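Local atomic coordinates of Melibiose/raffinose/stachyose-binding protein MelE (Bacillus subtilis subsp. subtilis str. 168, PDB entry 4R6H), a protein that binds melibiose, raffinose and stachyose as the solute-binding part of the ABC transporter MelEDC-MsmX, which imports these sugars. Residues V81-A85 / N86-D90; D165-K168 / A169-I173; I257-A261 / Q262-A266. All blocks are in the same frame, centred on the assembly; numbering follows the deposited sequence.

Contact 1: residues V81-A85 / N86-D90; sequences VRMAA and NDLPD
Arg82 turns its guanidinium back over the turn that follows its helix, and its NH2 donates to Asp87 O at 2.9 Å. The oxygen lies at the edge of the guanidinium, close to its plane, and the N-H points at it fairly straight (152°). Extended from CG to NE, the arginine chain lays CB, CG and CD along the same carbonyl before the group reaches it. Pro89 CG sits over one face of the guanidinium, while Pro89 CD meets Arg82 CD at 3.8 Å. Asp87 OD2, 4.0 Å from Arg82 NH2 and well out of the guanidinium plane, adds a long salt bridge that acts through charge alone. The strongest polar partner of the arginine lies beyond the turn: NE is hydrogen-bonded to the hydroxyl of Tyr38, on strand 33-38. With an alanine in place of Arg82, Asp87 O is likely to be left without this donor, Tyr38 OH without this partner and the Pro89 ring without cover on one side. On the other side of the turn, Leu88 CD1 packs 3.7 Å from Arg82 O and Leu88 CD2 faces Met83 CG, with Tyr105 touching both side chains. A water donates to Met83 O (2.7 Å) and to Asn86 OD1, tying the amide to the helix end on the exposed side. In the backbone, Asp87 N bonds to Arg82 O at 2.9 Å and Asn86 N to Met83 O at 3.0 Å. With Asn86 at positive phi, these two bonds make the Schellman motif that closes helix 75-84 and sends the chain toward strand 91-92.

Contact 2: residues D165-K168 / A169-I173; sequences DFIK and ALRTI
Phe166 and Leu170, one helical turn apart, meet through Phe166 CE1 and Leu170 CD2 at 3.8 Å, with Leu170 CD1 over one face of the ring toward its rim. The phenyl reaches forward to that neighbour because CG stands anti to the backbone N (chi1 179°). Beneath the side chains every peptide N-H from Ala169 to Ile173 is spoken for by the carbonyl four residues earlier. Ala169 N takes Asp165 O, Leu170 N takes Phe166 O, Arg171 N takes Ile167 O at 2.9 Å, and Thr172 N takes Lys168 O at 2.9 Å. Ile173 N continues the series to Ala169 O. The bond from Leu170 lies in the plane of the Phe166 carbonyl and is nearly straight (160° at the hydrogen). At either end of 165-173 the main chain finds a side-chain partner: Asp165 N bonds to Thr162 OG1, and Ile173 O to Ser177 OG. Lys168 O also has Thr172 OG1 beside it at 3.1 Å. On the outer flank the Arg171 chain bends at chi3 and brings its guanidinium back along the helix. One face rests on Lys168 CA, and NH2 approaches Ile167 CG2 at 3.6 Å. Phe184 and Phe267 meet the Phe166 ring edge-to-face, and Met238 of helix 229-240 touches it as well. The chemistry is thus that of an amphipathic helix: the N-H groups of 169-173 are satisfied within it, apolar carbon faces the sheet and helix 229-240, and Lys168 points outward while the Arg171 guanidinium lies back, their charged ends not in contact.

Contact 3: residues I257-A261 / Q262-A266; sequences IELMA and QNKIA
Leu259 and Met260 form the close-packed side of this helix end, and Ile265 folds back against both. Ile265 CD1 presses on Leu259 CB at 3.6 Å; its other branch, CG2, which chi1 (-69°) sets anti to the backbone N, is turned to Met260 CE, 4.1 Å away in one of the two conformers of the methionine. Trp185 of strand 182-185 touches both Leu259 and Ile265, while Leu274 and Val278 of helix 274-281 lie against Met260. The polar backbone at this end is well satisfied. Leu259 O receives Gln262 N and Lys264 N from opposite faces of its carbonyl plane, the second at 3.1 Å and the straighter of the two. Asn263 N bonds to Met260 O at 3.1 Å, and a water donates to both Met260 O and Ile265 O. Asn263, at positive phi, is the C-prime residue of this Schellman motif, and its OD1 is held by Asn148. The outer side is looser and carried by charged and polar ends. Gln262 NE2 gives a hydrogen to Glu258 OE2 (2.9 Å, 141°) on the oxygen's anti lone pair, with the carboxylate and amide planes 80° apart. Lys264 NZ donates to Gln262 OE1 at 2.7 Å from above the amide plane. Glu258 OE2 and Lys264 NZ remain 6.2 Å apart. The helix end therefore has two kinds of fastening: carbon packing inside, and outside a Gln262 amide that donates to a carboxylate and accepts from an ammonium, which probably fixes its rotation.

How the contacts relate
Contacts 2 and 3 are neighbours, their centres 18 Å apart, and meet where Ile173 CD1 touches Ala266 CB at 3.5 Å. Both pack on the mixed sheet: contact 2 lays residues 165-173 of helix 163-177 against strands 182-185 and 265-269, and contact 3 leads from helix 256-261 into strand 265-269. Contact 1 lies across the chain's centre and joins the end of helix 75-84 to the loop before strand 91-92, beside strand 33-38. Contacts 1 and 3 both end helices with Schellman motifs, but the first sets an arginine on a backbone carbonyl, the third a Gln262 amide bridging Glu258 and Lys264. Contact 1 is the most exposed, with two touching residues buried against four in each of the others.

Contact 1: residues V81-A85 / N86-D90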
loop_
_atom_site.group_PDB
_atom_site.type_symbol
_atom_site.label_atom_id
_atom_site.label_comp_id
_atom_site.label_asym_id
_atom_site.label_seq_id
_atom_site.Cartn_x
_atom_site.Cartn_y
_atom_site.Cartn_z
ATOM N N VAL A 81 20.797 -10.152 2.385
ATOM C CA VAL A 81 22.189 -10.587 2.253
ATOM C C VAL A 81 23.075 -9.346 2.304
ATOM O O VAL A 81 24.076 -9.349 2.997
ATOM C CB VAL A 81 22.399 -11.347 0.926
ATOM C CG1 VAL A 81 23.877 -11.515 0.651
ATOM C CG2 VAL A 81 21.664 -12.680 0.962
ATOM N N ARG A 82 22.692 -8.264 1.608
ATOM C CA ARG A 82 23.512 -7.048 1.637
ATOM C C ARG A 82 23.607 -6.430 3.035
ATOM O O ARG A 82 24.674 -5.938 3.411
ATOM C CB ARG A 82 22.987 -6.011 0.668
ATOM C CG ARG A 82 23.280 -6.373 -0.776
ATOM C CD ARG A 82 22.819 -5.232 -1.677
ATOM N NE ARG A 82 23.251 -5.245 -3.066
ATOM C CZ ARG A 82 24.362 -4.657 -3.525
ATOM N NH1 ARG A 82 24.614 -4.674 -4.824
ATOM N NH2 ARG A 82 25.236 -4.103 -2.702
ATOM N N MET A 83 22.511 -6.439 3.792
ATOM C CA MET A 83 22.510 -5.972 5.193
ATOM C C MET A 83 23.461 -6.809 6.039
ATOM O O MET A 83 24.299 -6.286 6.782
ATOM C CB MET A 83 21.080 -5.957 5.786
ATOM C CG MET A 83 20.330 -4.663 5.430
ATOM S SD MET A 83 18.682 -4.484 6.136
ATOM C CE MET A 83 17.792 -5.705 5.158
ATOM N N ALA A 84 23.341 -8.114 5.891
ATOM C CA ALA A 84 24.220 -9.057 6.638
ATOM C C ALA A 84 25.699 -8.856 6.303
ATOM O O ALA A 84 26.579 -9.016 7.166
ATOM C CB ALA A 84 23.806 -10.489 6.363
ATOM N N ALA A 85 25.985 -8.506 5.054
ATOM C CA ALA A 85 27.338 -8.217 4.574
ATOM C C ALA A 85 27.862 -6.807 4.926
ATOM O O ALA A 85 29.019 -6.482 4.631
ATOM C CB ALA A 85 27.393 -8.414 3.087
ATOM N N ASN A 86 26.991 -5.975 5.496
ATOM C CA ASN A 86 27.256 -4.538 5.630
ATOM C C ASN A 86 27.754 -3.948 4.304
ATOM O O ASN A 86 28.787 -3.287 4.240
ATOM C CB ASN A 86 28.206 -4.287 6.810
ATOM C CG ASN A 86 27.476 -3.709 7.990
ATOM O OD1 ASN A 86 27.313 -4.364 9.019
ATOM N ND2 ASN A 86 26.970 -2.483 7.824
ATOM N N ASP A 87 26.994 -4.227 3.245
ATOM C CA ASP A 87 27.350 -3.934 1.871
ATOM C C ASP A 87 26.090 -3.537 1.110
ATOM O O ASP A 87 25.675 -4.175 0.137
ATOM C CB ASP A 87 28.034 -5.144 1.188
ATOM C CG ASP A 87 28.516 -4.835 -0.213
ATOM O OD1 ASP A 87 28.947 -3.676 -0.441
ATOM O OD2 ASP A 87 28.455 -5.746 -1.084
ATOM N N LEU A 88 25.534 -2.416 1.546
ATOM C CA LEU A 88 24.295 -1.924 1.005
ATOM C C LEU A 88 24.512 -1.137 -0.267
ATOM O O LEU A 88 25.565 -0.603 -0.499
ATOM C CB LEU A 88 23.546 -1.078 2.022
ATOM C CG LEU A 88 22.816 -1.845 3.135
ATOM C CD1 LEU A 88 23.800 -2.391 4.178
ATOM C CD2 LEU A 88 21.768 -0.975 3.781
ATOM N N PRO A 89 23.469 -1.054 -1.093
ATOM C CA PRO A 89 23.525 -0.086 -2.151
ATOM C C PRO A 89 23.627 1.310 -1.559
ATOM O O PRO A 89 23.256 1.541 -0.405
ATOM C CB PRO A 89 22.158 -0.252 -2.838
ATOM C CG PRO A 89 21.558 -1.496 -2.275
ATOM C CD PRO A 89 22.104 -1.574 -0.913
ATOM N N ASP A 90 24.072 2.261 -2.371
ATOM C CA ASP A 90 24.186 3.653 -1.892
ATOM C C ASP A 90 22.806 4.224 -1.531
ATOM O O ASP A 90 22.635 4.899 -0.536
ATOM C CB ASP A 90 24.874 4.530 -2.921
ATOM C CG ASP A 90 26.269 4.002 -3.305
ATOM O OD1 ASP A 90 27.055 3.694 -2.374
ATOM O OD2 ASP A 90 26.511 3.845 -4.525
HETATM O O HOH W 1 24.706 -5.755 9.449
#

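Contact 2: residues D165-K168 / A169-I173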
loop_
_atom_site.group_PDB
_atom_site.type_symbol
_atom_site.label_atom_id
_atom_site.label_comp_id
_atom_site.label_asym_id
_atom_site.label_seq_id
_atom_site.Cartn_x
_atom_site.Cartn_y
_atom_site.Cartn_z
ATOM N N ASP A 165 -22.408 0.342 7.204
ATOM C CA ASP A 165 -22.980 1.047 6.062
ATOM C C ASP A 165 -22.494 0.479 4.727
ATOM O O ASP A 165 -23.213 0.437 3.728
ATOM C CB ASP A 165 -22.694 2.526 6.169
ATOM C CG ASP A 165 -23.589 3.223 7.181
ATOM O OD1 ASP A 165 -24.606 2.627 7.606
ATOM O OD2 ASP A 165 -23.232 4.330 7.567
ATOM N N PHE A 166 -21.251 -0.018 4.708
ATOM C CA PHE A 166 -20.714 -0.682 3.521
ATOM C C PHE A 166 -21.527 -1.938 3.171
ATOM O O PHE A 166 -21.973 -2.134 2.064
ATOM C CB PHE A 166 -19.213 -0.983 3.793
ATOM C CG PHE A 166 -18.491 -1.695 2.658
ATOM C CD1 PHE A 166 -18.670 -1.380 1.313
ATOM C CD2 PHE A 166 -17.586 -2.701 2.971
ATOM C CE1 PHE A 166 -18.010 -2.066 0.324
ATOM C CE2 PHE A 166 -16.887 -3.362 1.991
ATOM C CZ PHE A 166 -17.104 -3.050 0.659
ATOM N N ILE A 167 -21.676 -2.814 4.164
ATOM C CA ILE A 167 -22.415 -4.057 3.965
ATOM C C ILE A 167 -23.881 -3.749 3.554
ATOM O O ILE A 167 -24.399 -4.390 2.667
ATOM C CB ILE A 167 -22.350 -4.934 5.224
ATOM C CG1 ILE A 167 -20.917 -5.396 5.439
ATOM C CG2 ILE A 167 -23.340 -6.095 5.111
ATOM C CD1 ILE A 167 -20.747 -6.052 6.778
ATOM N N LYS A 168 -24.470 -2.733 4.179
ATOM C CA LYS A 168 -25.829 -2.324 3.797
ATOM C C LYS A 168 -25.878 -1.884 2.322
ATOM O O LYS A 168 -26.758 -2.313 1.550
ATOM C CB LYS A 168 -26.322 -1.222 4.704
ATOM C CG LYS A 168 -27.776 -0.818 4.476
ATOM C CD LYS A 168 -28.200 0.071 5.648
ATOM C CE LYS A 168 -29.432 0.891 5.350
ATOM N NZ LYS A 168 -29.694 1.770 6.525
ATOM N N ALA A 169 -24.871 -1.123 1.890
ATOM C CA ALA A 169 -24.799 -0.767 0.467
ATOM C C ALA A 169 -24.707 -1.981 -0.442
ATOM O O ALA A 169 -25.302 -2.030 -1.503
ATOM C CB ALA A 169 -23.616 0.164 0.207
ATOM N N LEU A 170 -23.880 -2.969 -0.060
ATOM C CA LEU A 170 -23.753 -4.191 -0.840
ATOM C C LEU A 170 -25.088 -4.894 -0.966
ATOM O O LEU A 170 -25.451 -5.361 -2.017
ATOM C CB LEU A 170 -22.694 -5.137 -0.197
ATOM C CG LEU A 170 -21.282 -4.555 -0.093
ATOM C CD1 LEU A 170 -20.375 -5.648 0.423
ATOM C CD2 LEU A 170 -20.779 -4.005 -1.432
ATOM N N ARG A 171 -25.804 -4.981 0.164
ATOM C CA ARG A 171 -27.146 -5.593 0.155
ATOM C C ARG A 171 -28.081 -4.832 -0.774
ATOM O O ARG A 171 -28.840 -5.438 -1.545
ATOM C CB ARG A 171 -27.714 -5.649 1.577
ATOM C CG ARG A 171 -27.038 -6.712 2.424
ATOM C CD ARG A 171 -27.949 -7.264 3.527
ATOM N NE ARG A 171 -28.620 -6.171 4.191
ATOM C CZ ARG A 171 -28.078 -5.430 5.152
ATOM N NH1 ARG A 171 -28.781 -4.437 5.653
ATOM N NH2 ARG A 171 -26.870 -5.703 5.654
ATOM N N THR A 172 -27.987 -3.508 -0.752
ATOM C CA THR A 172 -28.823 -2.685 -1.654
ATOM C C THR A 172 -28.538 -2.963 -3.114
ATOM O O THR A 172 -29.431 -3.099 -3.960
ATOM C CB THR A 172 -28.603 -1.185 -1.379
ATOM O OG1 THR A 172 -29.047 -0.888 -0.054
ATOM C CG2 THR A 172 -29.351 -0.319 -2.419
ATOM N N ILE A 173 -27.258 -3.034 -3.456
ATOM C CA ILE A 173 -26.879 -3.310 -4.826
ATOM C C ILE A 173 -27.385 -4.683 -5.271
ATOM O O ILE A 173 -27.886 -4.845 -6.398
ATOM C CB ILE A 173 -25.325 -3.183 -4.954
ATOM C CG1 ILE A 173 -24.900 -1.723 -4.790
ATOM C CG2 ILE A 173 -24.804 -3.716 -6.260
ATOM C CD1 ILE A 173 -23.497 -1.540 -4.220
#

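Contact 3: residues I257-A261 / Q262-A266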
loop_
_atom_site.group_PDB
_atom_site.type_symbol
_atom_site.label_atom_id
_atom_site.label_comp_id
_atom_site.label_asym_id
_atom_site.label_seq_id
_atom_site.Cartn_x
_atom_site.Cartn_y
_atom_site.Cartn_z
ATOM N N ILE A 257 -10.450 -5.137 -15.023
ATOM C CA ILE A 257 -10.644 -3.904 -15.793
ATOM C C ILE A 257 -11.848 -4.065 -16.714
ATOM O O ILE A 257 -12.713 -3.167 -16.754
ATOM C CB ILE A 257 -9.405 -3.528 -16.594
ATOM C CG1 ILE A 257 -8.273 -3.088 -15.653
ATOM C CG2 ILE A 257 -9.729 -2.437 -17.591
ATOM C CD1 ILE A 257 -6.905 -3.012 -16.309
ATOM N N GLU A 258 -11.912 -5.166 -17.457
ATOM C CA GLU A 258 -13.030 -5.376 -18.390
ATOM C C GLU A 258 -14.374 -5.429 -17.639
ATOM O O GLU A 258 -15.356 -4.790 -18.067
ATOM C CB GLU A 258 -12.852 -6.666 -19.241
ATOM C CG GLU A 258 -14.064 -7.002 -20.132
ATOM C CD GLU A 258 -13.832 -8.083 -21.196
ATOM O OE1 GLU A 258 -12.678 -8.530 -21.350
ATOM O OE2 GLU A 258 -14.815 -8.489 -21.889
ATOM N N LEU A 259 -14.444 -6.104 -16.506
ATOM C CA LEU A 259 -15.708 -6.192 -15.781
ATOM C C LEU A 259 -16.121 -4.829 -15.212
ATOM O O LEU A 259 -17.300 -4.440 -15.287
ATOM C CB LEU A 259 -15.668 -7.213 -14.645
ATOM C CG LEU A 259 -15.610 -8.648 -15.086
ATOM C CD1 LEU A 259 -15.302 -9.506 -13.854
ATOM C CD2 LEU A 259 -16.889 -9.120 -15.777
ATOM N N MET A 260 -15.171 -4.074 -14.663
ATOM C CA MET A 260 -15.473 -2.769 -14.139
ATOM C C MET A 260 -15.960 -1.825 -15.268
ATOM O O MET A 260 -16.916 -1.086 -15.096
ATOM C CB MET A 260 -14.222 -2.235 -13.409
ATOM C CG MET A 260 -14.405 -0.967 -12.582
ATOM S SD MET A 260 -15.752 -0.926 -11.369
ATOM C CE MET A 260 -14.930 -0.764 -9.817
ATOM N N ALA A 261 -15.294 -1.892 -16.412
ATOM C CA ALA A 261 -15.680 -1.061 -17.579
ATOM C C ALA A 261 -17.037 -1.443 -18.145
ATOM O O ALA A 261 -17.615 -0.653 -18.878
ATOM C CB ALA A 261 -14.645 -1.209 -18.655
ATOM N N GLN A 262 -17.533 -2.637 -17.844
ATOM C CA GLN A 262 -18.840 -3.086 -18.321
ATOM C C GLN A 262 -19.930 -2.848 -17.288
ATOM O O GLN A 262 -21.039 -3.371 -17.408
ATOM C CB GLN A 262 -18.745 -4.557 -18.710
ATOM C CG GLN A 262 -17.956 -4.757 -19.965
ATOM C CD GLN A 262 -17.591 -6.223 -20.226
ATOM O OE1 GLN A 262 -17.987 -7.136 -19.496
ATOM N NE2 GLN A 262 -16.822 -6.434 -21.273
ATOM N N ASN A 263 -19.664 -2.021 -16.252
ATOM C CA ASN A 263 -20.663 -1.760 -15.215
ATOM C C ASN A 263 -21.152 -3.028 -14.506
ATOM O O ASN A 263 -22.305 -3.099 -14.043
ATOM C CB ASN A 263 -21.867 -0.973 -15.790
ATOM C CG ASN A 263 -21.512 0.454 -16.128
ATOM O OD1 ASN A 263 -21.263 1.289 -15.242
ATOM N ND2 ASN A 263 -21.487 0.762 -17.400
ATOM N N LYS A 264 -20.235 -3.981 -14.318
ATOM C CA LYS A 264 -20.545 -5.241 -13.676
ATOM C C LYS A 264 -20.122 -5.340 -12.203
ATOM O O LYS A 264 -20.446 -6.343 -11.528
ATOM C CB LYS A 264 -20.031 -6.400 -14.521
ATOM C CG LYS A 264 -20.869 -6.561 -15.793
ATOM C CD LYS A 264 -20.356 -7.649 -16.727
ATOM C CE LYS A 264 -21.207 -7.735 -17.994
ATOM N NZ LYS A 264 -20.412 -8.254 -19.145
ATOM N N ILE A 265 -19.456 -4.287 -11.709
ATOM C CA ILE A 265 -18.879 -4.325 -10.359
ATOM C C ILE A 265 -19.133 -3.021 -9.652
ATOM O O ILE A 265 -18.807 -1.959 -10.194
ATOM C CB ILE A 265 -17.348 -4.564 -10.413
ATOM C CG1 ILE A 265 -17.003 -5.989 -10.887
ATOM C CG2 ILE A 265 -16.705 -4.351 -9.045
ATOM C CD1 ILE A 265 -15.541 -6.174 -11.228
ATOM N N ALA A 266 -19.681 -3.041 -8.441
ATOM C CA ALA A 266 -19.866 -1.793 -7.682
ATOM C C ALA A 266 -18.627 -1.358 -6.909
ATOM O O ALA A 266 -18.171 -0.236 -7.068
ATOM C CB ALA A 266 -21.068 -1.882 -6.756
HETATM O O HOH W 2 -18.610 -1.465 -12.888
#